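Heme-binding protein A (Haemophilus parasuis 29755, PDB 3TPA) probably binds glutathione in the periplasm as the solute-binding component of an ABC-type importer. Local coordinates at residues P88-P91 / L92-D95; K136-D139 / Y140-K143. The protein carries 1 engineered substitution. All blocks are in the same frame, centred on the assembly; numbering follows the deposited sequence.

In the fold
Interactions 1 and 2 follow one another along the chain, neither nested nor crossed, both within the family 5 solute-binding sequence region. From the N terminus, strand 69-74 leads into a long loop whose end, 88-93, makes up interaction 1 with the first residues of helix 94-105, 94-95. The chain later enters strand 131-136, turns through interaction 2 and returns as strand 141-146, which lies between 131-136 and 69-74 in a five-stranded antiparallel sheet. The two contacts meet directly: Asp95 OD1 forms a salt bridge with Lys136 NZ at 2.8 Å, and Ala94 N probably bonds to Asp139 O. Together they tie the start of the helix to the hairpin turn.

Interaction 1 of 2, residues P88-P91 / L92-D95; sequences PTRP and LNAD
Arg90 lays one face of its guanidinium over the side-chain amide of Asn93, the two flat groups in van der Waals contact, only 17° from parallel and offset, so that Asn93 ND2 sits toward the rim. Arg90 NH1 lies 3.4 Å from Asn93 OD1, but the angle is too poor for a hydrogen bond. The chain of Arg90 is extended from CG to NE and meets the Asn93 side chain at about a right angle. With chi1 at 53°, CG is tucked between the backbone N and the carbonyl carbon, which lets the extended chain run alongside the residues that follow. There Arg90 NH1 donates to Pro91 O, 3.0 Å away and almost in the guanidinium plane, and also forms a salt bridge with Asp96, which fixes the rotation of the group. Asn93 is the N-cap of helix 94-105: its OD1 accepts a weak bond of 2.9 Å from Asp95 N. Arg90 NH2 stays 4.8 Å from Asp95 OD2, whose carboxylate pairs through its other oxygen with Lys136. Leu92 turns away from Arg90 and packs on Phe80, Ile164 and Leu74, seating the start of helix 94-105 against strand 69-74, while Arg90 leans on Glu168 of helix 167-175.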
# COMPACT_ATOMS: atom_id res chain seq x y z
N PRO A 88 -2.22 -32.34 -8.28
CA PRO A 88 -3.18 -31.88 -9.29
C PRO A 88 -3.18 -32.81 -10.51
O PRO A 88 -2.16 -33.43 -10.82
CB PRO A 88 -2.65 -30.50 -9.68
CG PRO A 88 -1.17 -30.64 -9.51
CD PRO A 88 -0.98 -31.54 -8.30
N THR A 89 -4.32 -32.88 -11.19
CA THR A 89 -4.43 -33.71 -12.39
C THR A 89 -4.61 -32.87 -13.65
O THR A 89 -4.56 -33.40 -14.75
CB THR A 89 -5.58 -34.71 -12.27
OG1 THR A 89 -6.83 -34.02 -12.22
CG2 THR A 89 -5.41 -35.56 -11.02
N ARG A 90 -4.82 -31.56 -13.48
CA ARG A 90 -4.93 -30.65 -14.61
C ARG A 90 -4.20 -29.34 -14.31
O ARG A 90 -4.02 -28.98 -13.14
CB ARG A 90 -6.40 -30.32 -14.91
CG ARG A 90 -7.19 -29.83 -13.69
CD ARG A 90 -8.37 -28.99 -14.12
NE ARG A 90 -9.09 -28.37 -13.01
CZ ARG A 90 -8.78 -27.19 -12.48
NH1 ARG A 90 -7.74 -26.51 -12.94
NH2 ARG A 90 -9.50 -26.69 -11.49
N PRO A 91 -3.81 -28.60 -15.36
CA PRO A 91 -3.19 -27.29 -15.18
C PRO A 91 -4.22 -26.26 -14.73
O PRO A 91 -5.43 -26.51 -14.80
CB PRO A 91 -2.71 -26.92 -16.59
CG PRO A 91 -2.88 -28.16 -17.41
CD PRO A 91 -3.99 -28.92 -16.78
N LEU A 92 -3.72 -25.12 -14.29
CA LEU A 92 -4.55 -23.97 -14.00
C LEU A 92 -5.56 -23.72 -15.13
O LEU A 92 -5.23 -23.86 -16.30
CB LEU A 92 -3.63 -22.76 -13.84
CG LEU A 92 -4.05 -21.30 -13.61
CD1 LEU A 92 -4.43 -20.63 -14.90
CD2 LEU A 92 -5.12 -21.16 -12.56
N ASN A 93 -6.80 -23.38 -14.76
CA ASN A 93 -7.77 -22.90 -15.74
C ASN A 93 -8.71 -21.89 -15.12
O ASN A 93 -8.52 -21.45 -13.99
CB ASN A 93 -8.56 -24.06 -16.35
CG ASN A 93 -9.46 -24.75 -15.35
OD1 ASN A 93 -9.79 -24.19 -14.31
ND2 ASN A 93 -9.87 -25.98 -15.66
N ALA A 94 -9.74 -21.51 -15.88
CA ALA A 94 -10.67 -20.46 -15.49
C ALA A 94 -11.46 -20.81 -14.24
O ALA A 94 -11.85 -19.91 -13.49
CB ALA A 94 -11.64 -20.14 -16.65
N ASP A 95 -11.72 -22.10 -14.02
CA ASP A 95 -12.41 -22.51 -12.78
C ASP A 95 -11.66 -22.02 -11.54
O ASP A 95 -12.27 -21.59 -10.57
CB ASP A 95 -12.56 -24.04 -12.69
CG ASP A 95 -13.63 -24.59 -13.62
OD1 ASP A 95 -14.44 -23.80 -14.14
OD2 ASP A 95 -13.65 -25.82 -13.84

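Interaction 2 of 2, residues K136-D139 / Y140-K143; sequences KVDD and YTVK
A beta hairpin closes here through a type I turn from Asp138 to Thr141, with a classic beta bulge beside it: Val137 and Asp138 both face Thr141. Thr141 O takes the Val137 N bond at 2.8 Å and a weak one from Asp138 N at 3.4 Å, while Thr141 N returns a bond to Asp138 O at 3.2 Å. The Asp138 side chain stands over the turn, its chi1 of 63° bringing the carboxylate back across the backbone toward the residues that follow. Its OD1 is gripped twice, by Thr141 OG1 at 2.7 Å and by Tyr140 N at 3.0 Å, the two donors arriving from opposite faces of the carboxylate plane. On Thr141, OG1 lies beside its own backbone N (chi1 -48°), which leaves CG2 against Val137 CB. Further along, Val137 CG2 rests on Lys143 CB at 3.6 Å. Asp139 O lies over one face of the Tyr140 ring, 3.4 Å from CG. Lys136 NZ pairs chiefly with Asp95 at the start of helix 94-105, outside the hairpin, and at longer range with Asp139 OD1, 3.6 Å away. The contact lies at the protein surface, with Lys136, Val137 and Asp138 exposed. One carboxylate oxygen binds both a backbone N-H and a hydroxyl of the turn; this double grip would hold the Asp138 carboxylate in place and probably favours its ionised form.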
# COMPACT_ATOMS: atom_id res chain seq x y z
N LYS A 136 -16.52 -17.57 -16.40
CA LYS A 136 -15.76 -18.42 -17.30
C LYS A 136 -16.36 -18.34 -18.68
O LYS A 136 -17.53 -18.62 -18.87
CB LYS A 136 -15.80 -19.87 -16.81
CG LYS A 136 -15.13 -20.86 -17.76
CD LYS A 136 -14.83 -22.20 -17.08
CE LYS A 136 -15.94 -23.20 -17.27
NZ LYS A 136 -15.60 -24.50 -16.63
N VAL A 137 -15.55 -17.94 -19.66
CA VAL A 137 -15.97 -17.95 -21.05
C VAL A 137 -15.66 -19.30 -21.68
O VAL A 137 -16.49 -19.87 -22.41
CB VAL A 137 -15.30 -16.87 -21.87
CG1 VAL A 137 -15.66 -17.05 -23.34
CG2 VAL A 137 -15.74 -15.50 -21.37
N ASP A 138 -14.45 -19.79 -21.43
CA ASP A 138 -14.10 -21.18 -21.68
C ASP A 138 -12.98 -21.49 -20.71
O ASP A 138 -12.70 -20.67 -19.82
CB ASP A 138 -13.70 -21.45 -23.14
CG ASP A 138 -12.45 -20.70 -23.57
OD1 ASP A 138 -11.71 -20.17 -22.72
OD2 ASP A 138 -12.19 -20.66 -24.79
N ASP A 139 -12.34 -22.64 -20.84
CA ASP A 139 -11.41 -23.06 -19.81
C ASP A 139 -10.18 -22.16 -19.70
O ASP A 139 -9.52 -22.17 -18.68
CB ASP A 139 -10.99 -24.52 -19.98
CG ASP A 139 -11.83 -25.46 -19.13
OD1 ASP A 139 -13.05 -25.22 -19.00
OD2 ASP A 139 -11.27 -26.42 -18.58
N TYR A 140 -9.88 -21.41 -20.75
CA TYR A 140 -8.72 -20.52 -20.69
C TYR A 140 -9.05 -19.03 -20.87
O TYR A 140 -8.16 -18.23 -21.17
CB TYR A 140 -7.61 -21.01 -21.63
CG TYR A 140 -7.16 -22.39 -21.18
CD1 TYR A 140 -6.45 -22.55 -20.00
CD2 TYR A 140 -7.50 -23.53 -21.91
CE1 TYR A 140 -6.06 -23.82 -19.57
CE2 TYR A 140 -7.12 -24.79 -21.48
CZ TYR A 140 -6.40 -24.93 -20.32
OH TYR A 140 -6.03 -26.19 -19.90
N THR A 141 -10.31 -18.68 -20.66
CA THR A 141 -10.76 -17.30 -20.85
C THR A 141 -11.70 -16.86 -19.73
O THR A 141 -12.76 -17.47 -19.53
CB THR A 141 -11.47 -17.14 -22.21
OG1 THR A 141 -10.68 -17.75 -23.24
CG2 THR A 141 -11.70 -15.65 -22.56
N VAL A 142 -11.33 -15.80 -19.01
CA VAL A 142 -12.14 -15.29 -17.90
C VAL A 142 -12.64 -13.88 -18.22
O VAL A 142 -11.86 -13.00 -18.55
CB VAL A 142 -11.34 -15.24 -16.59
CG1 VAL A 142 -12.20 -14.72 -15.46
CG2 VAL A 142 -10.81 -16.60 -16.25
N LYS A 143 -13.95 -13.67 -18.13
CA LYS A 143 -14.52 -12.36 -18.43
C LYS A 143 -14.95 -11.66 -17.15
O LYS A 143 -15.77 -12.18 -16.39
CB LYS A 143 -15.70 -12.48 -19.39
CG LYS A 143 -16.27 -11.11 -19.79
CD LYS A 143 -17.71 -11.20 -20.29
CE LYS A 143 -17.84 -11.89 -21.63
NZ LYS A 143 -19.26 -11.88 -22.09